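PDB 5M6G: beta-glucosidase from Saccharopolyspora erythraea D, which probably hydrolyses terminal, non-reducing beta-D-glucosyl residues, releasing beta-D-glucose, as a two-domain member of glycoside hydrolase family 3. Local coordinates for residues E400-A405 with G563-G568; G442-G447 with G462-E467. All coordinates share one frame; numbering follows the deposited sequence.

Interaction 1 of 2, residues E400-A405 with G563-G568. With MG (magnesium ion), chain E.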
loop_
_atom_site.group_PDB
_atom_site.type_symbol
_atom_site.label_atom_id
_atom_site.label_comp_id
_atom_site.label_asym_id
_atom_site.label_seq_id
_atom_site.Cartn_x
_atom_site.Cartn_y
_atom_site.Cartn_z
ATOM N N GLU A 400 -7.799 5.068 19.848
ATOM C CA GLU A 400 -7.201 3.738 19.964
ATOM C C GLU A 400 -6.443 3.359 18.697
ATOM O O GLU A 400 -5.367 2.752 18.765
ATOM C CB GLU A 400 -8.266 2.683 20.274
ATOM C CG GLU A 400 -9.187 2.997 21.434
ATOM C CD GLU A 400 -10.451 3.723 21.018
ATOM O OE1 GLU A 400 -11.499 3.047 20.854
ATOM O OE2 GLU A 400 -10.430 4.963 20.873
ATOM N N HIS A 401 -6.981 3.712 17.530
ATOM C CA HIS A 401 -6.273 3.423 16.290
ATOM C C HIS A 401 -5.030 4.289 16.131
ATOM O O HIS A 401 -4.004 3.828 15.608
ATOM C CB HIS A 401 -7.227 3.603 15.123
ATOM C CG HIS A 401 -8.258 2.527 15.049
ATOM N ND1 HIS A 401 -9.212 2.470 14.058
ATOM C CD2 HIS A 401 -8.488 1.466 15.860
ATOM C CE1 HIS A 401 -9.982 1.415 14.257
ATOM N NE2 HIS A 401 -9.554 0.780 15.334
ATOM N N ARG A 402 -5.096 5.549 16.566
ATOM C CA ARG A 402 -3.908 6.389 16.503
ATOM C C ARG A 402 -2.839 5.915 17.479
ATOM O O ARG A 402 -1.645 6.052 17.197
ATOM C CB ARG A 402 -4.284 7.850 16.753
ATOM C CG ARG A 402 -5.120 8.420 15.622
ATOM C CD ARG A 402 -5.334 9.907 15.768
ATOM N NE ARG A 402 -6.316 10.386 14.800
ATOM C CZ ARG A 402 -6.022 10.815 13.577
ATOM N NH1 ARG A 402 -4.763 10.828 13.161
ATOM N NH2 ARG A 402 -6.989 11.239 12.771
ATOM N N GLU A 403 -3.241 5.334 18.612
ATOM C CA GLU A 403 -2.266 4.764 19.538
ATOM C C GLU A 403 -1.554 3.571 18.911
ATOM O O GLU A 403 -0.338 3.393 19.086
ATOM C CB GLU A 403 -2.959 4.355 20.842
ATOM C CG GLU A 403 -2.046 3.744 21.900
ATOM C CD GLU A 403 -0.832 4.618 22.217
ATOM O OE1 GLU A 403 -0.932 5.864 22.159
ATOM O OE2 GLU A 403 0.259 4.074 22.507
ATOM N N LEU A 404 -2.301 2.728 18.198
ATOM C CA LEU A 404 -1.693 1.622 17.467
ATOM C C LEU A 404 -0.720 2.139 16.420
ATOM O O LEU A 404 0.375 1.591 16.245
ATOM C CB LEU A 404 -2.786 0.775 16.809
ATOM C CG LEU A 404 -2.388 -0.382 15.895
ATOM C CD1 LEU A 404 -1.624 -1.405 16.693
ATOM C CD2 LEU A 404 -3.634 -1.010 15.278
ATOM N N ALA A 405 -1.110 3.197 15.708
ATOM C CA ALA A 405 -0.240 3.759 14.687
ATOM C C ALA A 405 1.027 4.327 15.310
ATOM O O ALA A 405 2.127 4.119 14.793
ATOM C CB ALA A 405 -0.981 4.841 13.911
ATOM N N GLY A 563 3.592 8.331 8.824
ATOM C CA GLY A 563 2.156 8.519 8.798
ATOM C C GLY A 563 1.664 9.654 9.677
ATOM O O GLY A 563 2.380 10.633 9.902
ATOM N N SER A 564 0.439 9.538 10.181
ATOM C CA SER A 564 -0.162 10.669 10.879
ATOM C C SER A 564 0.367 10.868 12.295
ATOM O O SER A 564 0.261 11.978 12.819
ATOM C CB SER A 564 -1.688 10.516 10.911
ATOM O OG SER A 564 -2.056 9.254 11.420
ATOM N N GLU A 565 0.955 9.850 12.923
ATOM C CA GLU A 565 1.317 9.962 14.339
ATOM C C GLU A 565 2.813 10.254 14.491
ATOM O O GLU A 565 3.606 9.428 14.945
ATOM C CB GLU A 565 0.897 8.701 15.089
ATOM C CG GLU A 565 -0.582 8.356 14.892
ATOM C CD GLU A 565 -1.496 9.576 15.018
ATOM O OE1 GLU A 565 -1.375 10.328 16.009
ATOM O OE2 GLU A 565 -2.337 9.790 14.122
ATOM N N GLY A 566 3.184 11.488 14.136
ATOM C CA GLY A 566 4.590 11.877 14.177
ATOM C C GLY A 566 5.210 11.825 15.559
ATOM O O GLY A 566 6.445 11.743 15.675
ATOM N N GLN A 567 4.386 11.861 16.612
ATOM C CA GLN A 567 4.918 11.849 17.971
ATOM C C GLN A 567 5.684 10.561 18.290
ATOM O O GLN A 567 6.516 10.555 19.207
ATOM C CB GLN A 567 3.777 12.082 18.970
ATOM C CG GLN A 567 2.756 10.964 19.047
ATOM C CD GLN A 567 1.588 11.054 18.039
ATOM O OE1 GLN A 567 1.687 11.680 16.978
ATOM N NE2 GLN A 567 0.468 10.413 18.389
ATOM N N GLY A 568 5.454 9.476 17.541
ATOM C CA GLY A 568 6.247 8.272 17.759
ATOM C C GLY A 568 7.722 8.451 17.447
ATOM O O GLY A 568 8.562 7.719 17.986
HETATM MG MG MG E . -10.598 -0.821 16.387
HETATM O O HOH W 1 -11.851 0.311 17.336
HETATM O O HOH W 2 -9.071 -0.815 17.858
HETATM O O HOH W 3 -9.046 -2.227 15.619
HETATM O O HOH W 4 -11.351 -2.677 17.519
#
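R402 reaches from helix 399-412 to the carboxylate of E565 in a salt bridge, with R402 NH1 2.8 Å from E565 OE2. OE2 sits at the edge of the guanidinium, close to its plane, and NH1 meets it nearly along its C-O bond; the two flat groups are turned 66° apart. The arginine chain is extended from CG to NE, and its CG and CD lie alongside OE2. NH1 has a second acceptor in E461 O, and NE, which takes no part in the salt bridge, gives to G397 O. S564 OG, near R402 NH1, accepts from I142 N. Q567 NE2 donates to the anti lone pair of E565 OE1 at 3.0 Å, so each carboxylate oxygen has a donor. With CG anti to the carbonyl carbon (chi1 -54°), E565 CG packs on A405 CB at 3.7 Å, and a bend at chi2 turns the carboxylate toward R402. A lysine in place of E565 would probably set a second positive charge against R402 and leave Q567 NE2 without its acceptor. Next to R402, H401 NE2 binds a magnesium ion shared with E167. The salt bridge, its acid buried, ties helix 399-412 to the turn leading into helix 567-573 of the family 3 C-terminal domain.

Interaction 2 of 2, residues G442-G447 with G462-E467. With MG (magnesium ion), chain G.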
loop_
_atom_site.group_PDB
_atom_site.type_symbol
_atom_site.label_atom_id
_atom_site.label_comp_id
_atom_site.label_asym_id
_atom_site.label_seq_id
_atom_site.Cartn_x
_atom_site.Cartn_y
_atom_site.Cartn_z
ATOM N N GLY A 442 1.965 15.907 5.461
ATOM C CA GLY A 442 1.966 15.249 4.162
ATOM C C GLY A 442 3.318 14.650 3.813
ATOM O O GLY A 442 3.393 13.543 3.277
ATOM N N ASN A 443 4.407 15.370 4.103
ATOM C CA ASN A 443 5.731 14.805 3.835
ATOM C C ASN A 443 5.988 13.574 4.698
ATOM O O ASN A 443 6.562 12.584 4.226
ATOM C CB ASN A 443 6.830 15.845 4.061
ATOM C CG ASN A 443 6.827 16.952 3.015
ATOM O OD1 ASN A 443 6.155 16.856 1.985
ATOM N ND2 ASN A 443 7.583 18.023 3.287
ATOM N N GLN A 444 5.576 13.610 5.967
ATOM C CA GLN A 444 5.819 12.456 6.825
ATOM C C GLN A 444 4.903 11.293 6.469
ATOM O O GLN A 444 5.182 10.160 6.858
ATOM C CB GLN A 444 5.663 12.837 8.302
ATOM C CG GLN A 444 4.215 12.942 8.807
ATOM C CD GLN A 444 4.129 13.493 10.224
ATOM O OE1 GLN A 444 4.893 14.388 10.599
ATOM N NE2 GLN A 444 3.185 12.973 11.015
ATOM N N SER A 445 3.839 11.546 5.718
ATOM C CA SER A 445 2.960 10.474 5.275
ATOM C C SER A 445 3.381 9.888 3.939
ATOM O O SER A 445 3.166 8.692 3.701
ATOM C CB SER A 445 1.526 10.992 5.189
ATOM O OG SER A 445 1.081 11.387 6.475
ATOM N N GLY A 446 3.959 10.705 3.060
ATOM C CA GLY A 446 4.381 10.206 1.757
ATOM C C GLY A 446 3.189 9.890 0.853
ATOM O O GLY A 446 2.055 10.333 1.074
ATOM N N GLY A 447 3.470 9.097 -0.178
ATOM C CA GLY A 447 2.487 8.813 -1.209
ATOM C C GLY A 447 1.253 8.115 -0.673
ATOM O O GLY A 447 1.216 7.594 0.442
ATOM N N GLY A 462 -3.401 14.807 12.221
ATOM C CA GLY A 462 -2.275 14.096 12.775
ATOM C C GLY A 462 -1.382 15.054 13.535
ATOM O O GLY A 462 -1.754 16.197 13.817
ATOM N N THR A 463 -0.216 14.546 13.886
ATOM C CA THR A 463 0.770 15.277 14.671
ATOM C C THR A 463 2.098 15.243 13.929
ATOM O O THR A 463 2.563 14.161 13.558
ATOM C CB THR A 463 0.931 14.646 16.059
ATOM O OG1 THR A 463 -0.327 14.678 16.756
ATOM C CG2 THR A 463 2.017 15.374 16.857
ATOM N N THR A 464 2.704 16.414 13.715
ATOM C CA THR A 464 3.984 16.448 13.017
ATOM C C THR A 464 5.118 16.033 13.951
ATOM O O THR A 464 4.966 15.939 15.172
ATOM C CB THR A 464 4.270 17.834 12.418
ATOM O OG1 THR A 464 4.601 18.780 13.453
ATOM C CG2 THR A 464 3.065 18.342 11.638
ATOM N N ILE A 465 6.273 15.754 13.350
ATOM C CA ILE A 465 7.434 15.353 14.134
ATOM C C ILE A 465 7.862 16.486 15.062
ATOM O O ILE A 465 8.203 16.257 16.229
ATOM C CB ILE A 465 8.569 14.904 13.189
ATOM C CG1 ILE A 465 8.135 13.629 12.442
ATOM C CG2 ILE A 465 9.859 14.701 13.961
ATOM C CD1 ILE A 465 9.069 13.175 11.323
ATOM N N LEU A 466 7.822 17.725 14.562
ATOM C CA LEU A 466 8.147 18.894 15.382
ATOM C C LEU A 466 7.177 19.049 16.547
ATOM O O LEU A 466 7.575 19.422 17.660
ATOM C CB LEU A 466 8.130 20.156 14.520
ATOM C CG LEU A 466 8.222 21.486 15.295
ATOM C CD1 LEU A 466 9.598 21.627 15.976
ATOM C CD2 LEU A 466 7.926 22.673 14.389
ATOM N N GLU A 467 5.895 18.774 16.313
ATOM C CA GLU A 467 4.931 18.872 17.400
ATOM C C GLU A 467 5.180 17.796 18.447
ATOM O O GLU A 467 5.061 18.053 19.654
ATOM C CB GLU A 467 3.512 18.789 16.841
ATOM C CG GLU A 467 3.137 20.013 16.013
ATOM C CD GLU A 467 1.822 19.838 15.280
ATOM O OE1 GLU A 467 1.403 18.676 15.080
ATOM O OE2 GLU A 467 1.208 20.866 14.918
HETATM MG MG MG G . -2.365 18.122 13.048
HETATM O O HOH W 5 -4.466 17.409 13.228
HETATM O O HOH W 6 -0.430 18.663 12.739
HETATM O O HOH W 7 -2.922 20.062 12.311
HETATM O O HOH W 8 -2.614 17.608 10.789
HETATM O O HOH W 9 -2.379 18.646 15.071
#
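The side-chain amide of Q444 lies against the backbone of T463, T464 and I465, and nearly all of the contact runs through it. Q444 NE2 donates to T463 O at 2.9 Å in a straight bond (167°) that stays close to the amide plane, though it arrives from above the plane of the carbonyl it meets. The same NE2 also gives to G563 O, so both its protons can be used. With CG set between the backbone N and the carbonyl carbon (chi1 78°) and the chain extended beyond it, the buried amide is carried from helix 441-445 across to the start of helix 465-472. There Q444 OE1 comes within 3.3 Å of T464 CA and takes a weak, bent bond from I465 N at 3.4 Å; I465 CG1 adds an aliphatic neighbour to it at 3.8 Å. T464 is the N-cap of that helix and forms a capping box with E467: T464 OG1 accepts from E467 N at 3.1 Å, while E467 OE1 accepts from T464 N at 2.9 Å. D439 is a further partner of the threonine hydroxyl. Ahead of the cap, at the partly exposed G462 and T463, the contact loosens and faces a hydrated metal. G462 O binds a magnesium ion at 2.2 Å and five waters fill its other positions; one of these donates to E467 OE1 and another accepts from G462 N.

Interactions 1 and 2 lie with their centres 11 Å apart on the same side of the chain's centre, and they touch. Along the chain, helix 399-412 comes first, then 442-447 and 462-467, only 15 residues apart, and finally 563-568, which returns to the first helix over 158 residues. The turn 563-568 is the joint between them: G566 N is 2.8 Å from T463 O, a probable hydrogen bond, and Q567 packs on T463. Segments 442-447, 462-467 and 563-568 belong to the family 3 C-terminal domain. Helix 399-412 also touches helix 155-170, which probably ties these C-terminal loops, through helix 399-412, to a helix of the TIM-barrel domain.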